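Local coordinates for glucose import ATP-binding protein GlcV (Sulfolobus solfataricus, PDB 1OXX) that hydrolyses ATP to power glucose uptake, serving as the energy-coupling subunit of an archaeal ABC transporter, at residues Lys11-Leu21 with Gly43-Ile51. The protein carries 1 engineered substitution. Numbering follows the deposited sequence.
Sequences KVFKKGKVVAL and GKTTFMRII
Thr46 meets the Phe13 ring at its edge, OG1 lying near the ring plane 3.9 Å from CE1. The second ring, Phe47, has Leu21 CD1 at its edge near the plane, while Ile51 CG1 of its own helix sits over one face, 3.8 Å above the plane and nearer the ring's margin than its centre. Phe47 also touches Leu195 of strand 193-198, so it lies between the two sheets of the domain. The Thr46 methyl fills the middle of the contact: with CG2 anti to the backbone N and OG1 beside that N (chi1 -68°), the hydroxyl turns back to bond Ala42 O, and Thr46 CG2 lies 3.6 Å from Lys11 CG, the two side chains crossing at about a right angle. Residues 43-51 belong to the helix that begins within the Walker A P-loop, where ATP binding by Gly43 to Thr46 is inferred; the antiparallel strands carrying Lys11 and Leu21 pack against its flank, away from Lys44. Leu21 straddles the helix surface, CD2 3.9 Å from Gly43 O and CD1 3.9 Å from Phe47 CA. It also meets Ile50 tip to tip, CD1 to CD1 at 4.0 Å. A classic bulge puts both Ala20 and Leu21 opposite Lys11, whose O accepts from both their N atoms. A bend at chi2 (62°) lets CB and CG of Lys11 meet the helix while the extended end carries NZ away to a salt bridge with Asp55.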
loop_
_atom_site.group_PDB
_atom_site.type_symbol
_atom_site.label_atom_id
_atom_site.label_comp_id
_atom_site.label_asym_id
_atom_site.label_seq_id
_atom_site.Cartn_x
_atom_site.Cartn_y
_atom_site.Cartn_z
ATOM N N LYS A 11 12.671 -4.845 -15.808
ATOM C CA LYS A 11 12.216 -6.211 -16.004
ATOM C C LYS A 11 11.230 -6.196 -17.167
ATOM O O LYS A 11 10.257 -5.440 -17.156
ATOM C CB LYS A 11 11.532 -6.772 -14.754
ATOM C CG LYS A 11 11.077 -8.206 -14.916
ATOM C CD LYS A 11 12.237 -9.135 -15.178
ATOM C CE LYS A 11 11.777 -10.565 -15.327
ATOM N NZ LYS A 11 12.937 -11.452 -15.571
ATOM N N VAL A 12 11.521 -7.006 -18.180
ATOM C CA VAL A 12 10.649 -7.137 -19.327
ATOM C C VAL A 12 10.149 -8.564 -19.446
ATOM O O VAL A 12 10.772 -9.510 -18.944
ATOM C CB VAL A 12 11.354 -6.736 -20.642
ATOM C CG1 VAL A 12 11.970 -5.364 -20.518
ATOM C CG2 VAL A 12 12.388 -7.768 -21.036
ATOM N N PHE A 13 8.990 -8.697 -20.074
ATOM C CA PHE A 13 8.411 -9.986 -20.411
ATOM C C PHE A 13 8.055 -9.951 -21.898
ATOM O O PHE A 13 8.169 -8.905 -22.546
ATOM C CB PHE A 13 7.162 -10.252 -19.573
ATOM C CG PHE A 13 7.440 -10.425 -18.106
ATOM C CD1 PHE A 13 7.090 -9.439 -17.201
ATOM C CD2 PHE A 13 8.058 -11.567 -17.635
ATOM C CE1 PHE A 13 7.345 -9.595 -15.843
ATOM C CE2 PHE A 13 8.316 -11.725 -16.281
ATOM C CZ PHE A 13 7.955 -10.742 -15.390
ATOM N N LYS A 14 7.617 -11.089 -22.435
ATOM C CA LYS A 14 7.203 -11.188 -23.828
ATOM C C LYS A 14 8.291 -10.649 -24.764
ATOM O O LYS A 14 8.036 -9.933 -25.729
ATOM C CB LYS A 14 5.871 -10.467 -24.036
ATOM C CG LYS A 14 4.706 -11.119 -23.276
ATOM C CD LYS A 14 3.506 -10.197 -23.201
ATOM C CE LYS A 14 2.294 -10.904 -22.624
ATOM N NZ LYS A 14 1.789 -11.937 -23.558
ATOM N N LYS A 15 9.523 -11.034 -24.465
ATOM C CA LYS A 15 10.707 -10.694 -25.262
ATOM C C LYS A 15 10.958 -9.194 -25.426
ATOM O O LYS A 15 11.623 -8.763 -26.373
ATOM C CB LYS A 15 10.658 -11.393 -26.625
ATOM C CG LYS A 15 10.538 -12.911 -26.517
ATOM C CD LYS A 15 10.706 -13.602 -27.857
ATOM C CE LYS A 15 12.172 -13.611 -28.286
ATOM N NZ LYS A 15 12.453 -14.579 -29.384
ATOM N N GLY A 16 10.444 -8.406 -24.482
ATOM C CA GLY A 16 10.636 -6.968 -24.484
ATOM C C GLY A 16 9.361 -6.183 -24.683
ATOM O O GLY A 16 9.304 -4.985 -24.436
ATOM N N LYS A 17 8.319 -6.856 -25.139
ATOM C CA LYS A 17 7.083 -6.163 -25.470
ATOM C C LYS A 17 6.393 -5.559 -24.261
ATOM O O LYS A 17 5.740 -4.526 -24.368
ATOM C CB LYS A 17 6.130 -7.087 -26.213
ATOM C CG LYS A 17 4.842 -6.439 -26.637
ATOM C CD LYS A 17 4.114 -7.306 -27.614
ATOM C CE LYS A 17 2.771 -6.714 -27.985
ATOM N NZ LYS A 17 2.175 -7.386 -29.166
ATOM N N VAL A 18 6.530 -6.216 -23.124
ATOM C CA VAL A 18 5.987 -5.722 -21.868
ATOM C C VAL A 18 7.130 -5.309 -20.948
ATOM O O VAL A 18 8.039 -6.098 -20.696
ATOM C CB VAL A 18 5.165 -6.811 -21.172
ATOM C CG1 VAL A 18 4.811 -6.382 -19.757
ATOM C CG2 VAL A 18 3.922 -7.132 -21.988
ATOM N N VAL A 19 7.099 -4.066 -20.481
ATOM C CA VAL A 19 8.106 -3.550 -19.565
ATOM C C VAL A 19 7.447 -3.394 -18.204
ATOM O O VAL A 19 6.716 -2.433 -17.957
ATOM C CB VAL A 19 8.689 -2.227 -20.054
ATOM C CG1 VAL A 19 9.716 -1.711 -19.057
ATOM C CG2 VAL A 19 9.320 -2.405 -21.432
ATOM N N ALA A 20 7.684 -4.373 -17.345
ATOM C CA ALA A 20 7.032 -4.417 -16.043
ATOM C C ALA A 20 7.651 -3.439 -15.051
ATOM O O ALA A 20 6.957 -2.877 -14.192
ATOM C CB ALA A 20 7.088 -5.830 -15.490
ATOM N N LEU A 21 8.968 -3.282 -15.142
ATOM C CA LEU A 21 9.702 -2.320 -14.335
ATOM C C LEU A 21 10.684 -1.599 -15.236
ATOM O O LEU A 21 11.406 -2.234 -16.021
ATOM C CB LEU A 21 10.462 -3.003 -13.196
ATOM C CG LEU A 21 9.647 -3.772 -12.171
ATOM C CD1 LEU A 21 10.596 -4.570 -11.300
ATOM C CD2 LEU A 21 8.800 -2.835 -11.343
ATOM N N GLY A 43 3.118 -6.055 -11.411
ATOM C CA GLY A 43 4.346 -5.270 -11.421
ATOM C C GLY A 43 4.961 -5.134 -10.041
ATOM O O GLY A 43 6.173 -5.247 -9.858
ATOM N N LYS A 44 4.112 -4.883 -9.063
ATOM C CA LYS A 44 4.568 -4.841 -7.684
ATOM C C LYS A 44 5.082 -6.211 -7.265
ATOM O O LYS A 44 6.085 -6.299 -6.568
ATOM C CB LYS A 44 3.437 -4.419 -6.753
ATOM C CG LYS A 44 3.002 -2.979 -6.903
ATOM C CD LYS A 44 1.847 -2.650 -5.941
ATOM C CE LYS A 44 0.545 -3.325 -6.378
ATOM N NZ LYS A 44 -0.664 -2.701 -5.757
ATOM N N THR A 45 4.385 -7.273 -7.653
ATOM C CA THR A 45 4.814 -8.617 -7.309
ATOM C C THR A 45 6.102 -8.943 -8.050
ATOM O O THR A 45 6.970 -9.630 -7.499
ATOM C CB THR A 45 3.698 -9.634 -7.629
ATOM O OG1 THR A 45 2.670 -9.512 -6.640
ATOM C CG2 THR A 45 4.197 -11.068 -7.529
ATOM N N THR A 46 6.233 -8.455 -9.282
ATOM C CA THR A 46 7.481 -8.653 -10.014
ATOM C C THR A 46 8.631 -8.034 -9.222
ATOM O O THR A 46 9.674 -8.653 -9.026
ATOM C CB THR A 46 7.387 -8.054 -11.399
ATOM O OG1 THR A 46 6.440 -8.815 -12.167
ATOM C CG2 THR A 46 8.720 -8.188 -12.163
ATOM N N PHE A 47 8.447 -6.806 -8.764
ATOM C CA PHE A 47 9.461 -6.159 -7.939
ATOM C C PHE A 47 9.771 -7.009 -6.714
ATOM O O PHE A 47 10.925 -7.263 -6.388
ATOM C CB PHE A 47 8.984 -4.775 -7.488
ATOM C CG PHE A 47 9.983 -4.023 -6.650
ATOM C CD1 PHE A 47 11.075 -3.406 -7.234
ATOM C CD2 PHE A 47 9.828 -3.926 -5.282
ATOM C CE1 PHE A 47 11.999 -2.707 -6.458
ATOM C CE2 PHE A 47 10.746 -3.224 -4.514
ATOM C CZ PHE A 47 11.830 -2.621 -5.102
ATOM N N MET A 48 8.733 -7.483 -6.047
ATOM C CA MET A 48 8.952 -8.252 -4.847
ATOM C C MET A 48 9.705 -9.549 -5.125
ATOM O O MET A 48 10.556 -9.987 -4.339
ATOM C CB MET A 48 7.613 -8.554 -4.181
ATOM C CG MET A 48 7.796 -9.298 -2.857
ATOM S SD MET A 48 6.891 -8.692 -1.430
ATOM C CE MET A 48 7.997 -7.436 -0.877
ATOM N N ARG A 49 9.361 -10.191 -6.239
ATOM C CA ARG A 49 10.009 -11.435 -6.615
ATOM C C ARG A 49 11.492 -11.201 -6.912
ATOM O O ARG A 49 12.325 -12.061 -6.637
ATOM C CB ARG A 49 9.301 -12.062 -7.822
ATOM C CG ARG A 49 7.996 -12.732 -7.457
ATOM C CD ARG A 49 7.196 -13.241 -8.634
ATOM N NE ARG A 49 7.787 -14.395 -9.296
ATOM C CZ ARG A 49 7.680 -15.638 -8.854
ATOM N NH1 ARG A 49 7.000 -15.893 -7.753
ATOM N NH2 ARG A 49 8.239 -16.634 -9.530
ATOM N N ILE A 50 11.817 -10.036 -7.467
ATOM C CA ILE A 50 13.212 -9.704 -7.714
ATOM C C ILE A 50 13.943 -9.495 -6.389
ATOM O O ILE A 50 15.080 -9.958 -6.214
ATOM C CB ILE A 50 13.318 -8.497 -8.653
ATOM C CG1 ILE A 50 12.978 -8.947 -10.066
ATOM C CG2 ILE A 50 14.705 -7.900 -8.617
ATOM C CD1 ILE A 50 12.882 -7.830 -11.083
ATOM N N ILE A 51 13.326 -8.788 -5.445
ATOM C CA ILE A 51 13.971 -8.642 -4.132
ATOM C C ILE A 51 14.139 -10.015 -3.461
ATOM O O ILE A 51 15.154 -10.258 -2.818
ATOM C CB ILE A 51 13.180 -7.677 -3.211
ATOM C CG1 ILE A 51 12.947 -6.326 -3.884
ATOM C CG2 ILE A 51 13.894 -7.513 -1.884
ATOM C CD1 ILE A 51 14.203 -5.616 -4.327
#